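Side-chain contact in glycoside Hydrolase (Bacteroides uniformis, PDB 5T99), which probably hydrolyses terminal beta-galactosidic linkages of agarose-derived oligosaccharides as a family 2 glycoside hydrolase, and binds galacto-isofagomine in its barrel pocket: residues Met462-Asp467 with Pro486-Tyr491. Sequence-based numbering, arbitrary orientation.
Sequences MAQQVD and PDLPLY
L488 reaches across to A463 and Q464 with its two methyl groups, and each methyl touches both residues. CD2 of L488 lies 4.0 Å from CG of Q464 and 4.2 Å from the carbonyl O of A463, while CD1 comes within 4.3 Å of the A463 CB methyl. With CG of L488 anti to its own carbonyl carbon (chi1 -62°), the forked end is carried out toward the turn at 462-465. Leucine suits this place because its branch can touch two consecutive residues at once; the small A463, buried against F458 and F451, lets the backbone of the turn come close.

The Q464 side chain runs obliquely across that of L488. Its chi1 (-66°) sets CG against CD2, and the bend at chi2 (78°) swings only the amide back toward F458. NE2 is 4.2 Å from L488 CD1, but its hydrogen bond goes to the backbone O of F458. Glutamine thus offers methylene carbon to the leucine and keeps its polar end for helix 456-459.

Farther along, P489 turns the C-H groups of CG and CD to the carbonyl O of D467, each 3.4 Å away; lacking an N-H, proline can offer this oxygen carbon contact but no backbone donor. The D467 side chain leaves its backbone away from 486-491, and its OD2 accepts from the N of S447.

The chemistry is van der Waals, aliphatic carbon against carbon and carbonyl oxygen: modest, non-directional dispersion beside the backbone bonds of P489 and Y491 to A469, which tie barrel strands 468-472 and 490-495 together.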
ATOM      1  N   MET A 462     -18.699   6.431  21.444  1.00 15.07           N
ATOM      2  CA  MET A 462     -18.332   6.082  20.056  1.00 15.22           C
ATOM      3  C   MET A 462     -17.341   4.923  19.998  1.00 15.27           C
ATOM      4  O   MET A 462     -17.566   3.949  19.290  1.00 15.27           O
ATOM      5  CB  MET A 462     -17.752   7.278  19.294  1.00 15.39           C
ATOM      6  CG  MET A 462     -17.366   6.950  17.853  1.00 15.77           C
ATOM      7  SD  MET A 462     -16.800   8.350  16.856  1.00 16.87           S
ATOM      8  CE  MET A 462     -18.358   9.067  16.346  1.00 16.72           C
ATOM      9  N   ALA A 463     -16.234   5.054  20.729  1.00 15.75           N
ATOM     10  CA  ALA A 463     -15.195   4.009  20.832  1.00 15.52           C
ATOM     11  C   ALA A 463     -15.747   2.613  21.193  1.00 15.33           C
ATOM     12  O   ALA A 463     -15.197   1.591  20.780  1.00 15.56           O
ATOM     13  CB  ALA A 463     -14.143   4.432  21.843  1.00 15.42           C
ATOM     14  N   GLN A 464     -16.859   2.590  21.922  1.00 14.89           N
ATOM     15  CA  GLN A 464     -17.497   1.355  22.340  1.00 14.63           C
ATOM     16  C   GLN A 464     -18.307   0.661  21.229  1.00 14.12           C
ATOM     17  O   GLN A 464     -18.721  -0.477  21.404  1.00 14.24           O
ATOM     18  CB  GLN A 464     -18.409   1.630  23.546  1.00 14.74           C
ATOM     19  CG  GLN A 464     -17.689   2.061  24.830  1.00 14.74           C
ATOM     20  CD  GLN A 464     -17.238   3.524  24.858  1.00 14.84           C
ATOM     21  OE1 GLN A 464     -17.586   4.328  23.989  1.00 14.86           O
ATOM     22  NE2 GLN A 464     -16.435   3.866  25.860  1.00 15.02           N
ATOM     23  N   GLN A 465     -18.537   1.334  20.105  1.00 13.74           N
ATOM     24  CA  GLN A 465     -19.351   0.790  19.017  1.00 13.53           C
ATOM     25  C   GLN A 465     -18.571  -0.073  18.041  1.00 13.75           C
ATOM     26  O   GLN A 465     -19.167  -0.746  17.225  1.00 14.36           O
ATOM     27  CB  GLN A 465     -20.000   1.926  18.227  1.00 13.32           C
ATOM     28  CG  GLN A 465     -20.854   2.864  19.049  1.00 13.18           C
ATOM     29  CD  GLN A 465     -21.970   2.159  19.799  1.00 13.06           C
ATOM     30  OE1 GLN A 465     -22.594   1.224  19.299  1.00 12.72           O
ATOM     31  NE2 GLN A 465     -22.215   2.607  21.013  1.00 12.98           N
ATOM     32  N   VAL A 466     -17.247  -0.016  18.090  1.00 13.85           N
ATOM     33  CA  VAL A 466     -16.392  -0.899  17.299  1.00 13.77           C
ATOM     34  C   VAL A 466     -15.779  -1.894  18.256  1.00 14.03           C
ATOM     35  O   VAL A 466     -15.814  -1.698  19.483  1.00 14.28           O
ATOM     36  CB  VAL A 466     -15.292  -0.148  16.497  1.00 13.63           C
ATOM     37  CG1 VAL A 466     -15.918   0.612  15.346  1.00 13.56           C
ATOM     38  CG2 VAL A 466     -14.473   0.802  17.366  1.00 13.63           C
ATOM     39  N   ASP A 467     -15.237  -2.967  17.693  1.00 13.89           N
ATOM     40  CA  ASP A 467     -14.637  -4.034  18.486  1.00 13.86           C
ATOM     41  C   ASP A 467     -13.306  -3.618  19.144  1.00 13.67           C
ATOM     42  O   ASP A 467     -13.016  -4.017  20.278  1.00 13.35           O
ATOM     43  CB  ASP A 467     -14.427  -5.292  17.616  1.00 13.85           C
ATOM     44  CG  ASP A 467     -15.731  -5.915  17.142  1.00 13.82           C
ATOM     45  OD1 ASP A 467     -16.626  -6.164  17.976  1.00 13.41           O
ATOM     46  OD2 ASP A 467     -15.853  -6.179  15.927  1.00 13.96           O
ATOM     47  N   PRO A 486     -11.549   0.384  31.029  1.00 18.48           N
ATOM     48  CA  PRO A 486     -10.651  -0.769  31.131  1.00 18.91           C
ATOM     49  C   PRO A 486     -10.999  -1.944  30.247  1.00 19.64           C
ATOM     50  O   PRO A 486     -10.143  -2.801  30.037  1.00 20.45           O
ATOM     51  CB  PRO A 486     -10.752  -1.163  32.614  1.00 18.29           C
ATOM     52  CG  PRO A 486     -12.092  -0.698  33.032  1.00 17.98           C
ATOM     53  CD  PRO A 486     -12.315   0.581  32.277  1.00 18.10           C
ATOM     54  N   ASP A 487     -12.225  -1.982  29.727  1.00 20.66           N
ATOM     55  CA  ASP A 487     -12.696  -3.082  28.867  1.00 20.88           C
ATOM     56  C   ASP A 487     -12.508  -2.880  27.353  1.00 20.70           C
ATOM     57  O   ASP A 487     -12.832  -3.781  26.569  1.00 20.86           O
ATOM     58  CB  ASP A 487     -14.162  -3.354  29.183  1.00 21.01           C
ATOM     59  CG  ASP A 487     -14.371  -3.626  30.651  1.00 21.55           C
ATOM     60  OD1 ASP A 487     -13.884  -4.670  31.128  1.00 22.03           O
ATOM     61  OD2 ASP A 487     -14.976  -2.777  31.336  1.00 22.63           O
ATOM     62  N   LEU A 488     -11.989  -1.728  26.933  1.00 19.93           N
ATOM     63  CA  LEU A 488     -11.727  -1.502  25.508  1.00 19.97           C
ATOM     64  C   LEU A 488     -10.390  -2.136  25.077  1.00 18.86           C
ATOM     65  O   LEU A 488      -9.367  -1.885  25.706  1.00 17.76           O
ATOM     66  CB  LEU A 488     -11.676  -0.011  25.195  1.00 20.70           C
ATOM     67  CG  LEU A 488     -12.948   0.779  25.446  1.00 21.27           C
ATOM     68  CD1 LEU A 488     -12.656   2.248  25.199  1.00 21.67           C
ATOM     69  CD2 LEU A 488     -14.079   0.270  24.562  1.00 21.60           C
ATOM     70  N   PRO A 489     -10.400  -2.953  24.001  1.00 18.07           N
ATOM     71  CA  PRO A 489      -9.129  -3.319  23.368  1.00 17.33           C
ATOM     72  C   PRO A 489      -8.583  -2.111  22.606  1.00 17.21           C
ATOM     73  O   PRO A 489      -9.374  -1.382  21.975  1.00 17.25           O
ATOM     74  CB  PRO A 489      -9.515  -4.451  22.406  1.00 17.16           C
ATOM     75  CG  PRO A 489     -10.904  -4.863  22.781  1.00 17.55           C
ATOM     76  CD  PRO A 489     -11.543  -3.642  23.367  1.00 17.65           C
ATOM     77  N   LEU A 490      -7.258  -1.909  22.664  1.00 16.29           N
ATOM     78  CA  LEU A 490      -6.620  -0.668  22.216  1.00 15.85           C
ATOM     79  C   LEU A 490      -5.347  -0.896  21.410  1.00 15.59           C
ATOM     80  O   LEU A 490      -4.630  -1.881  21.610  1.00 15.65           O
ATOM     81  CB  LEU A 490      -6.295   0.233  23.421  1.00 15.69           C
ATOM     82  CG  LEU A 490      -7.500   0.829  24.150  1.00 15.70           C
ATOM     83  CD1 LEU A 490      -7.163   1.159  25.593  1.00 16.06           C
ATOM     84  CD2 LEU A 490      -8.019   2.065  23.443  1.00 15.73           C
ATOM     85  N   TYR A 491      -5.082   0.030  20.496  1.00 15.29           N
ATOM     86  CA  TYR A 491      -3.803   0.113  19.808  1.00 15.44           C
ATOM     87  C   TYR A 491      -3.605   1.542  19.322  1.00 15.40           C
ATOM     88  O   TYR A 491      -4.535   2.338  19.335  1.00 15.92           O
ATOM     89  CB  TYR A 491      -3.731  -0.894  18.635  1.00 15.43           C
ATOM     90  CG  TYR A 491      -4.648  -0.564  17.496  1.00 15.22           C
ATOM     91  CD1 TYR A 491      -4.175   0.031  16.330  1.00 15.06           C
ATOM     92  CD2 TYR A 491      -6.000  -0.826  17.593  1.00 15.16           C
ATOM     93  CE1 TYR A 491      -5.041   0.346  15.291  1.00 14.90           C
ATOM     94  CE2 TYR A 491      -6.866  -0.506  16.568  1.00 15.02           C
ATOM     95  CZ  TYR A 491      -6.388   0.088  15.424  1.00 14.72           C
ATOM     96  OH  TYR A 491      -7.267   0.405  14.417  1.00 14.39           O
TER